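Local atomic coordinates of nucleoporin nup120 (Schizosaccharomyces pombe, PDB entry 4GQ2), a protein that serves as a structural component of the nuclear pore complex, whose nucleoporins can also act as docking or interaction partners for transiently associated nuclear transport factors. Residues F310-L315 / F350-S355; S336-E341 / V375-N380; C185-N190 / I239-L244; V62-K67 / F525-A530. All blocks are in the same frame, centred on the assembly; numbering follows the deposited sequence.

Overall arrangement
Read from the N terminus, strand 59-64 comes first, and contact 4 joins its end to the loop at 525-530, closing a loop of more than 450 residues that contains the other three contacts. Within that loop, contact 3 closes before contact 1 opens. Contacts 1 and 2 cross, since their segments alternate along the chain; both reach the large mixed sheet that includes strands 346-354 and 373-382. Contact 1 touches contact 3 through Leu315 and Leu244, and contact 4 through Gln351 and Ile353, which meet Phe525. Contacts 1 and 3 join consecutive propeller sheets, contact 2 lays a connecting loop on the large sheet, and contact 4 joins that sheet to the one holding strand 59-64.

Contact 1: F310-L315 / F350-S355; sequences FSIYKL and FQLISS
Phe310 points an edge of its ring at the flat face of Phe350, a T-shaped (edge-to-face) pair whose planes stand at 65° and whose centroids lie 5.2 Å apart. One atom does the touching: Phe310 CE2 sits over the centre of the Phe350 ring, 3.8 Å above its plane, and is nearly equidistant from several ring carbons, the nearest being Phe350 CD2 at 3.9 Å from Phe310 CE2. The two side chains run past each other in opposite directions. With CG between its backbone N and carbonyl carbon (chi1 64°), Phe350 brings its ring to where one face meets Phe310 CE2. Tyr301 also meets the ring of Phe310, so aromatic packing continues beyond the pair.

The setting is the beta-propeller domain. Strand 309-317 belongs to a four-stranded antiparallel sheet and strand 346-354 to the next, larger sheet, and the contact forms part of the apolar packing between them. With Ile312 CA and Leu352 CA 9.3 Å apart, the two segments meet through side chains.

The second meeting lies two residues on. Ile312 extends through CG1 to CD1, with chi2 at 176°, and this methyl reaches Leu352 CD1 at 3.9 Å, the two chains meeting at a slant. Gln351 turns elsewhere: its NE2 donates to the carbonyl O of the preceding Phe350 at 3.0 Å, with the donor above the carbonyl plane, while its OE1 accepts from the backbone N of Phe525 and from His292.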
# COMPACT_ATOMS: atom_id res chain seq x y z
N PHE A 310 2.95 33.13 29.73
CA PHE A 310 1.69 33.48 29.08
C PHE A 310 0.69 34.11 30.05
O PHE A 310 0.65 33.74 31.23
CB PHE A 310 1.07 32.25 28.43
CG PHE A 310 1.83 31.72 27.25
CD1 PHE A 310 2.85 30.78 27.42
CD2 PHE A 310 1.52 32.14 25.96
CE1 PHE A 310 3.54 30.29 26.33
CE2 PHE A 310 2.21 31.65 24.86
CZ PHE A 310 3.22 30.72 25.05
N SER A 311 -0.11 35.04 29.55
CA SER A 311 -1.18 35.66 30.33
C SER A 311 -2.54 35.41 29.70
O SER A 311 -2.65 35.25 28.49
CB SER A 311 -0.94 37.17 30.45
OG SER A 311 0.11 37.45 31.35
N ILE A 312 -3.57 35.35 30.54
CA ILE A 312 -4.96 35.33 30.07
C ILE A 312 -5.70 36.55 30.60
O ILE A 312 -5.53 36.94 31.76
CB ILE A 312 -5.68 34.01 30.45
CG1 ILE A 312 -5.11 32.84 29.64
CG2 ILE A 312 -7.19 34.13 30.22
CD1 ILE A 312 -5.68 31.47 29.99
N TYR A 313 -6.52 37.16 29.74
CA TYR A 313 -7.32 38.32 30.10
C TYR A 313 -8.78 38.09 29.74
O TYR A 313 -9.09 37.48 28.72
CB TYR A 313 -6.83 39.56 29.35
CG TYR A 313 -5.45 40.06 29.75
CD1 TYR A 313 -4.30 39.45 29.24
CD2 TYR A 313 -5.30 41.14 30.61
CE1 TYR A 313 -3.04 39.90 29.59
CE2 TYR A 313 -4.04 41.60 30.97
CZ TYR A 313 -2.92 40.98 30.45
OH TYR A 313 -1.65 41.41 30.79
N LYS A 314 -9.67 38.60 30.59
CA LYS A 314 -11.10 38.60 30.32
C LYS A 314 -11.50 39.94 29.71
O LYS A 314 -11.09 40.99 30.20
CB LYS A 314 -11.89 38.33 31.61
CG LYS A 314 -13.41 38.34 31.46
CD LYS A 314 -13.95 36.98 31.03
CE LYS A 314 -15.41 37.05 30.60
NZ LYS A 314 -16.36 37.21 31.74
N LEU A 315 -12.29 39.89 28.64
CA LEU A 315 -12.88 41.09 28.07
C LEU A 315 -14.29 41.26 28.60
O LEU A 315 -15.14 40.37 28.47
CB LEU A 315 -12.89 41.04 26.54
CG LEU A 315 -12.45 42.28 25.74
CD1 LEU A 315 -12.97 42.17 24.32
CD2 LEU A 315 -12.87 43.61 26.34
N PHE A 350 0.43 29.61 18.84
CA PHE A 350 -0.30 29.02 19.96
C PHE A 350 -1.80 29.26 19.83
O PHE A 350 -2.23 30.18 19.13
CB PHE A 350 0.26 29.49 21.32
CG PHE A 350 0.10 30.97 21.58
CD1 PHE A 350 0.96 31.89 20.98
CD2 PHE A 350 -0.89 31.44 22.44
CE1 PHE A 350 0.81 33.25 21.22
CE2 PHE A 350 -1.03 32.80 22.68
CZ PHE A 350 -0.18 33.70 22.07
N GLN A 351 -2.60 28.41 20.47
CA GLN A 351 -4.06 28.56 20.47
C GLN A 351 -4.60 28.52 21.89
O GLN A 351 -3.93 28.03 22.80
CB GLN A 351 -4.74 27.47 19.63
CG GLN A 351 -4.39 27.47 18.16
CD GLN A 351 -5.15 28.50 17.37
OE1 GLN A 351 -6.23 28.23 16.85
NE2 GLN A 351 -4.60 29.71 17.28
N LEU A 352 -5.83 29.01 22.07
CA LEU A 352 -6.49 29.01 23.37
C LEU A 352 -7.92 28.48 23.25
O LEU A 352 -8.67 28.87 22.35
CB LEU A 352 -6.49 30.42 23.97
CG LEU A 352 -7.24 30.69 25.27
CD1 LEU A 352 -6.56 30.03 26.46
CD2 LEU A 352 -7.37 32.20 25.49
N ILE A 353 -8.29 27.58 24.16
CA ILE A 353 -9.61 26.95 24.15
C ILE A 353 -10.21 26.89 25.56
O ILE A 353 -9.63 26.29 26.46
CB ILE A 353 -9.56 25.52 23.54
CG1 ILE A 353 -8.99 25.53 22.11
CG2 ILE A 353 -10.94 24.86 23.54
CD1 ILE A 353 -7.51 25.24 22.02
N SER A 354 -11.37 27.52 25.73
CA SER A 354 -12.16 27.39 26.96
C SER A 354 -13.25 26.34 26.78
O SER A 354 -13.76 26.15 25.67
CB SER A 354 -12.76 28.74 27.39
OG SER A 354 -13.58 29.29 26.39
N SER A 355 -13.62 25.67 27.87
CA SER A 355 -14.41 24.44 27.78
C SER A 355 -15.94 24.59 27.85
O SER A 355 -16.65 23.59 27.97
CB SER A 355 -13.92 23.42 28.81
OG SER A 355 -13.84 24.00 30.10

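Contact 2: S336-E341 / V375-N380; sequences SLPDDE and VIQKCN
Ser336 meets Gln377 through its backbone: the carbonyl O of Ser336 takes a weak hydrogen bond from Gln377 NE2, long at 3.5 Å but fairly straight, with an N-H...O angle of 156°. The serine side chain lies close to the same amide, its CB 4.1 Å from Gln377 NE2. Gln377 can span the gap of 8.3 Å between Ser336 CA and Gln377 CA because its chain is stretched out beyond CG (chi2 176°), carrying the amide clear of the strand. The other end of that amide is also used, since Gln377 OE1 accepts a weak hydrogen bond from Trp368 NE1; these two weak bonds may bias the rotation of the group. Trp393 touches both Ser336 and Gln377.

Pro338 comes next, placing its CD 4.3 Å from Gln377 NE2, on the same general side of that nitrogen as Ser336 O. Its ring also packs on His307 and Trp345.

At Asp339 the contact passes to Val375. The carboxylate oxygen OD2 of Asp339 lies 4.0 Å from Val375 CG2, the two side chains sliding by in opposite directions, and Trp345 touches both. The other oxygen, OD1, is turned back to its own loop and accepts from the backbone N of Asp340 at 2.8 Å, on the anti side of the carboxylate.

The segment 336-341 has no regular secondary structure; it belongs to the connection from strand 324-328 to strand 346-354. The contact is thus a loop between consecutive beta-propeller sheets, folded back against strand 373-382 of the later one.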
# COMPACT_ATOMS: atom_id res chain seq x y z
N SER A 336 7.05 24.18 30.01
CA SER A 336 8.05 23.20 30.41
C SER A 336 9.30 23.41 29.57
O SER A 336 9.30 24.19 28.62
CB SER A 336 7.51 21.79 30.20
OG SER A 336 6.09 21.79 30.23
N LEU A 337 10.38 22.71 29.93
CA LEU A 337 11.62 22.78 29.17
C LEU A 337 11.50 22.02 27.83
O LEU A 337 11.14 20.84 27.82
CB LEU A 337 12.79 22.23 30.00
CG LEU A 337 12.77 20.79 30.53
CD1 LEU A 337 14.18 20.22 30.64
CD2 LEU A 337 12.03 20.66 31.86
N PRO A 338 11.73 22.71 26.70
CA PRO A 338 12.09 21.96 25.51
C PRO A 338 13.47 21.33 25.69
O PRO A 338 14.27 21.81 26.48
CB PRO A 338 12.11 23.04 24.42
CG PRO A 338 11.07 24.00 24.86
CD PRO A 338 11.25 24.07 26.35
N ASP A 339 13.71 20.25 24.95
CA ASP A 339 14.82 19.32 25.19
C ASP A 339 16.23 19.92 25.41
O ASP A 339 16.63 20.14 26.55
CB ASP A 339 14.85 18.28 24.07
CG ASP A 339 14.52 18.87 22.73
OD1 ASP A 339 15.39 19.55 22.15
OD2 ASP A 339 13.37 18.68 22.27
N ASP A 340 16.96 20.17 24.33
CA ASP A 340 18.39 20.50 24.43
C ASP A 340 18.69 22.00 24.39
O ASP A 340 19.10 22.54 23.36
CB ASP A 340 19.20 19.75 23.36
CG ASP A 340 19.46 18.30 23.72
OD1 ASP A 340 19.94 18.04 24.85
OD2 ASP A 340 19.19 17.41 22.88
N GLU A 341 18.51 22.66 25.53
CA GLU A 341 18.65 24.11 25.62
C GLU A 341 20.10 24.65 25.68
O GLU A 341 20.49 25.35 26.61
CB GLU A 341 17.79 24.67 26.76
CG GLU A 341 16.30 24.51 26.51
CD GLU A 341 15.51 24.24 27.78
OE1 GLU A 341 16.10 23.77 28.78
OE2 GLU A 341 14.28 24.47 27.78
N VAL A 375 8.36 21.16 18.57
CA VAL A 375 7.70 20.59 19.75
C VAL A 375 6.33 21.21 19.96
O VAL A 375 6.16 22.43 19.86
CB VAL A 375 8.54 20.74 21.04
CG1 VAL A 375 7.79 20.17 22.24
CG2 VAL A 375 9.89 20.05 20.91
N ILE A 376 5.34 20.36 20.24
CA ILE A 376 4.01 20.83 20.58
C ILE A 376 3.74 20.54 22.06
O ILE A 376 4.01 19.44 22.54
CB ILE A 376 2.92 20.22 19.66
CG1 ILE A 376 2.86 20.95 18.32
CG2 ILE A 376 1.54 20.34 20.29
CD1 ILE A 376 3.96 20.57 17.35
N GLN A 377 3.21 21.55 22.76
CA GLN A 377 2.83 21.41 24.16
C GLN A 377 1.37 21.76 24.38
O GLN A 377 0.86 22.71 23.79
CB GLN A 377 3.67 22.34 25.04
CG GLN A 377 5.17 22.11 25.02
CD GLN A 377 5.91 23.15 25.85
OE1 GLN A 377 5.39 24.24 26.12
NE2 GLN A 377 7.14 22.83 26.25
N LYS A 378 0.71 20.99 25.24
CA LYS A 378 -0.62 21.34 25.75
C LYS A 378 -0.55 21.65 27.24
O LYS A 378 0.22 21.02 27.98
CB LYS A 378 -1.61 20.19 25.53
CG LYS A 378 -2.25 20.15 24.16
CD LYS A 378 -3.28 19.03 24.09
CE LYS A 378 -3.99 19.02 22.74
NZ LYS A 378 -4.89 17.85 22.57
N CYS A 379 -1.34 22.63 27.67
CA CYS A 379 -1.50 22.93 29.08
C CYS A 379 -2.97 22.98 29.46
O CYS A 379 -3.74 23.78 28.92
CB CYS A 379 -0.85 24.27 29.45
SG CYS A 379 -1.39 24.93 31.06
N ASN A 380 -3.35 22.11 30.40
CA ASN A 380 -4.64 22.19 31.05
C ASN A 380 -4.54 23.08 32.27
O ASN A 380 -3.96 22.70 33.29
CB ASN A 380 -5.15 20.80 31.43
CG ASN A 380 -6.26 20.31 30.52
OD1 ASN A 380 -6.13 19.28 29.86
ND2 ASN A 380 -7.37 21.05 30.48

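Contact 3: C185-N190 / I239-L244; sequences CVSFFN and ISMIFL
Neighbouring sheets of the beta-propeller face each other here, and Met241 reaches from one to Cys185 and Ser187 of the other. Strand 185-188 lies in the antiparallel sheet that spans residues 173 to 210, strand 240-244 in the sheet that follows it in the chain. The two strand segments run antiparallel, with axes at 173°, but their closest approach is 9.4 Å, a separation across which sheets pack through side chains.

Between the two segments, Met241 is the residue that reaches across. Its CG sits between the backbone N and the carbonyl carbon (chi1 57°), and from there the chain is fully extended, with chi2 at 166° and chi3 likewise near 180°. This straight rod drives the terminal methyl onto the backbone of the opposite strand. Leu175 and Leu193, from the strands on the two sides of 183-188, also touch Met241, as does Met252 of its own sheet, so the thioether chain is set among apolar neighbours.

On the partner strand, Cys185 and Ser187 both direct their CB atoms toward Met241, whereas that of the intervening Val186 points away. The methyl meets main-chain atoms as well as the Ser187 side chain: Cys185 O lies 3.8 Å from Met241 CE, and Val186 C comes within 4.3 Å of Met241 CE.

Elsewhere in the second segment, Ile239 and Ser240 form a classic beta bulge opposite Leu253. The tightest approaches remain those at Ser187, whose backbone N and hydroxyl OG each stand 3.7 Å from Met241 CE.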
# COMPACT_ATOMS: atom_id res chain seq x y z
N CYS A 185 -8.82 45.17 8.08
CA CYS A 185 -7.82 46.07 8.63
C CYS A 185 -6.42 45.61 8.25
O CYS A 185 -6.12 44.42 8.27
CB CYS A 185 -7.93 46.15 10.15
SG CYS A 185 -9.48 46.89 10.71
N VAL A 186 -5.57 46.58 7.92
CA VAL A 186 -4.19 46.32 7.53
C VAL A 186 -3.30 47.29 8.30
O VAL A 186 -3.47 48.50 8.21
CB VAL A 186 -4.00 46.49 6.01
CG1 VAL A 186 -2.55 46.27 5.61
CG2 VAL A 186 -4.91 45.56 5.23
N SER A 187 -2.35 46.74 9.06
CA SER A 187 -1.39 47.56 9.79
C SER A 187 -0.09 47.65 9.00
O SER A 187 0.21 46.78 8.17
CB SER A 187 -1.13 46.98 11.18
OG SER A 187 -0.47 45.73 11.11
N PHE A 188 0.69 48.70 9.28
CA PHE A 188 1.89 48.97 8.50
C PHE A 188 3.17 48.74 9.29
O PHE A 188 3.19 48.94 10.50
CB PHE A 188 1.83 50.37 7.90
CG PHE A 188 0.64 50.60 7.02
CD1 PHE A 188 0.61 50.12 5.71
CD2 PHE A 188 -0.48 51.28 7.50
CE1 PHE A 188 -0.49 50.32 4.90
CE2 PHE A 188 -1.59 51.49 6.70
CZ PHE A 188 -1.59 51.01 5.40
N PHE A 189 4.22 48.34 8.58
CA PHE A 189 5.47 47.93 9.20
C PHE A 189 6.11 49.03 10.07
O PHE A 189 6.63 48.74 11.15
CB PHE A 189 6.47 47.46 8.14
CG PHE A 189 7.78 47.00 8.71
CD1 PHE A 189 7.95 45.68 9.11
CD2 PHE A 189 8.83 47.90 8.89
CE1 PHE A 189 9.16 45.26 9.65
CE2 PHE A 189 10.03 47.49 9.43
CZ PHE A 189 10.20 46.16 9.81
N ASN A 190 6.07 50.27 9.58
CA ASN A 190 6.69 51.40 10.28
C ASN A 190 5.72 52.14 11.20
O ASN A 190 6.06 53.17 11.79
CB ASN A 190 7.36 52.36 9.29
CG ASN A 190 8.44 51.68 8.45
OD1 ASN A 190 8.15 50.84 7.61
ND2 ASN A 190 9.69 52.06 8.68
N ILE A 239 2.22 45.06 16.35
CA ILE A 239 3.06 43.86 16.24
C ILE A 239 2.25 42.57 16.37
O ILE A 239 2.79 41.48 16.22
CB ILE A 239 4.23 43.87 17.25
CG1 ILE A 239 3.71 43.93 18.69
CG2 ILE A 239 5.17 45.03 16.94
CD1 ILE A 239 4.68 43.40 19.72
N SER A 240 0.95 42.72 16.66
CA SER A 240 0.02 41.60 16.76
C SER A 240 -1.40 42.14 16.93
O SER A 240 -1.64 42.99 17.79
CB SER A 240 0.39 40.71 17.96
OG SER A 240 -0.04 39.37 17.76
N MET A 241 -2.33 41.66 16.11
CA MET A 241 -3.74 42.06 16.24
C MET A 241 -4.73 40.95 15.90
O MET A 241 -4.49 40.15 14.99
CB MET A 241 -4.05 43.33 15.42
CG MET A 241 -3.73 43.25 13.93
SD MET A 241 -4.50 44.62 13.03
CE MET A 241 -3.87 44.34 11.38
N ILE A 242 -5.83 40.92 16.64
CA ILE A 242 -6.90 39.93 16.44
C ILE A 242 -8.29 40.56 16.49
O ILE A 242 -8.55 41.48 17.27
CB ILE A 242 -6.83 38.75 17.44
CG1 ILE A 242 -6.67 39.26 18.88
CG2 ILE A 242 -5.70 37.80 17.07
CD1 ILE A 242 -7.03 38.25 19.94
N PHE A 243 -9.18 40.05 15.65
CA PHE A 243 -10.56 40.51 15.57
C PHE A 243 -11.46 39.59 16.39
O PHE A 243 -11.33 38.37 16.33
CB PHE A 243 -11.00 40.53 14.10
CG PHE A 243 -12.49 40.65 13.91
CD1 PHE A 243 -13.18 41.80 14.30
CD2 PHE A 243 -13.21 39.61 13.33
CE1 PHE A 243 -14.55 41.91 14.11
CE2 PHE A 243 -14.59 39.71 13.14
CZ PHE A 243 -15.25 40.86 13.53
N LEU A 244 -12.36 40.19 17.17
CA LEU A 244 -13.29 39.44 18.01
C LEU A 244 -14.74 39.77 17.64
O LEU A 244 -15.00 40.77 16.99
CB LEU A 244 -13.06 39.75 19.49
CG LEU A 244 -11.64 39.79 20.07
CD1 LEU A 244 -11.70 40.22 21.52
CD2 LEU A 244 -10.93 38.45 19.94

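Contact 4: V62-K67 / F525-A530; sequences VYTSNK and FDPSNA
Thr64 and Asp526 meet through a hydroxyl and a carboxylate, with Thr64 OG1 donating a weak hydrogen bond of 3.2 Å to Asp526 OD1. Both torsions serve the meeting. Thr64 places OG1 trans to its backbone N (chi1 179°), leaving the methyl CG2 between the backbone N and the carbonyl carbon; the two branches thereby straddle the approach of OD1, which lies 3.4 Å from Thr64 CG2. Asp526, with CG also trans to its N (chi1 -178°), reaches across to the strand.

The residues after the aspartate also touch the threonine. Its methyl CG2 packs on the ring carbon CD of Pro527 at 3.9 Å, and its OG1 lies 3.8 Å from Ser528 CB. The hydroxyl of Ser528 is turned to another partner, the OG of Ser71.

Asp526 also binds within its own loop. Its OD1 receives a second weak bond, from the backbone N of Ser528, and its OD2 accepts from Asn529 ND2 at 2.6 Å, on the anti side and 35° out of the carboxylate plane. Thr73 OG1 is also hydrogen-bonded to OD2. With several donors gathered round it, this buried carboxylate is probably stabilised in its charged form.

Strand 59-64 is an outermost strand of its sheet, and Ser65, the residue after Thr64, centres an inverse gamma turn. The loop 525-530 joins strands 520-525 and 532-536. The contact thus joins two sheets of the beta-propeller domain: the one holding strand 59-64 and the large mixed sheet that combines strand 3-11 with these two strands and 539-544.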
# COMPACT_ATOMS: atom_id res chain seq x y z
N VAL A 62 -5.17 27.03 8.41
CA VAL A 62 -6.45 26.47 8.01
C VAL A 62 -7.59 27.31 8.60
O VAL A 62 -7.55 27.69 9.77
CB VAL A 62 -6.63 24.93 8.28
CG1 VAL A 62 -5.30 24.18 8.30
CG2 VAL A 62 -7.42 24.66 9.55
N TYR A 63 -8.57 27.60 7.76
CA TYR A 63 -9.72 28.40 8.11
C TYR A 63 -10.98 27.55 8.08
O TYR A 63 -11.20 26.78 7.14
CB TYR A 63 -9.87 29.57 7.13
CG TYR A 63 -11.09 30.41 7.35
CD1 TYR A 63 -11.14 31.33 8.40
CD2 TYR A 63 -12.21 30.28 6.52
CE1 TYR A 63 -12.27 32.11 8.61
CE2 TYR A 63 -13.35 31.05 6.73
CZ TYR A 63 -13.37 31.96 7.77
OH TYR A 63 -14.48 32.74 7.99
N THR A 64 -11.82 27.71 9.10
CA THR A 64 -13.08 26.99 9.15
C THR A 64 -14.29 27.93 9.03
O THR A 64 -14.43 28.88 9.80
CB THR A 64 -13.17 26.07 10.40
OG1 THR A 64 -14.44 25.40 10.42
CG2 THR A 64 -12.97 26.87 11.70
N SER A 65 -15.13 27.66 8.03
CA SER A 65 -16.38 28.41 7.80
C SER A 65 -17.46 27.83 8.71
O SER A 65 -18.37 27.13 8.24
CB SER A 65 -16.82 28.32 6.34
OG SER A 65 -15.76 28.61 5.44
N ASN A 66 -17.36 28.14 10.00
CA ASN A 66 -18.07 27.43 11.06
C ASN A 66 -19.61 27.45 11.06
O ASN A 66 -20.23 26.76 11.87
CB ASN A 66 -17.53 27.84 12.44
CG ASN A 66 -17.41 29.35 12.60
OD1 ASN A 66 -16.83 30.04 11.76
ND2 ASN A 66 -17.93 29.87 13.71
N LYS A 67 -20.21 28.21 10.15
CA LYS A 67 -21.66 28.39 10.17
C LYS A 67 -22.42 27.72 9.00
O LYS A 67 -23.65 27.65 9.03
CB LYS A 67 -22.02 29.88 10.27
CG LYS A 67 -22.92 30.24 11.45
CD LYS A 67 -24.37 29.79 11.24
CE LYS A 67 -25.14 29.80 12.54
NZ LYS A 67 -26.52 29.27 12.35
N PHE A 525 -6.92 25.65 15.95
CA PHE A 525 -7.97 24.86 16.56
C PHE A 525 -9.21 25.01 15.71
O PHE A 525 -9.58 26.12 15.32
CB PHE A 525 -8.24 25.32 18.00
CG PHE A 525 -9.32 24.52 18.70
CD1 PHE A 525 -9.04 23.27 19.23
CD2 PHE A 525 -10.60 25.04 18.84
CE1 PHE A 525 -10.02 22.53 19.88
CE2 PHE A 525 -11.59 24.30 19.48
CZ PHE A 525 -11.30 23.05 20.00
N ASP A 526 -9.83 23.89 15.38
CA ASP A 526 -11.08 23.88 14.65
C ASP A 526 -12.15 23.50 15.66
O ASP A 526 -12.15 22.38 16.16
CB ASP A 526 -11.03 22.88 13.49
CG ASP A 526 -12.30 22.87 12.66
OD1 ASP A 526 -13.19 23.71 12.88
OD2 ASP A 526 -12.41 22.01 11.77
N PRO A 527 -13.05 24.45 15.97
CA PRO A 527 -14.15 24.18 16.91
C PRO A 527 -15.26 23.36 16.28
O PRO A 527 -15.96 22.63 16.99
CB PRO A 527 -14.65 25.58 17.28
CG PRO A 527 -14.30 26.43 16.11
CD PRO A 527 -13.06 25.85 15.50
N SER A 528 -15.42 23.49 14.96
CA SER A 528 -16.41 22.73 14.19
C SER A 528 -16.16 21.23 14.36
O SER A 528 -17.07 20.48 14.72
CB SER A 528 -16.35 23.13 12.72
OG SER A 528 -17.14 22.26 11.92
N ASN A 529 -14.93 20.81 14.11
CA ASN A 529 -14.45 19.49 14.50
C ASN A 529 -14.00 19.55 15.96
O ASN A 529 -14.26 20.53 16.66
CB ASN A 529 -13.28 19.06 13.61
CG ASN A 529 -13.70 18.80 12.17
OD1 ASN A 529 -14.53 17.93 11.91
ND2 ASN A 529 -13.13 19.55 11.23
N ALA A 530 -13.34 18.51 16.44
CA ALA A 530 -12.75 18.56 17.77
C ALA A 530 -11.27 18.94 17.69
O ALA A 530 -10.58 19.01 18.70
CB ALA A 530 -12.91 17.21 18.45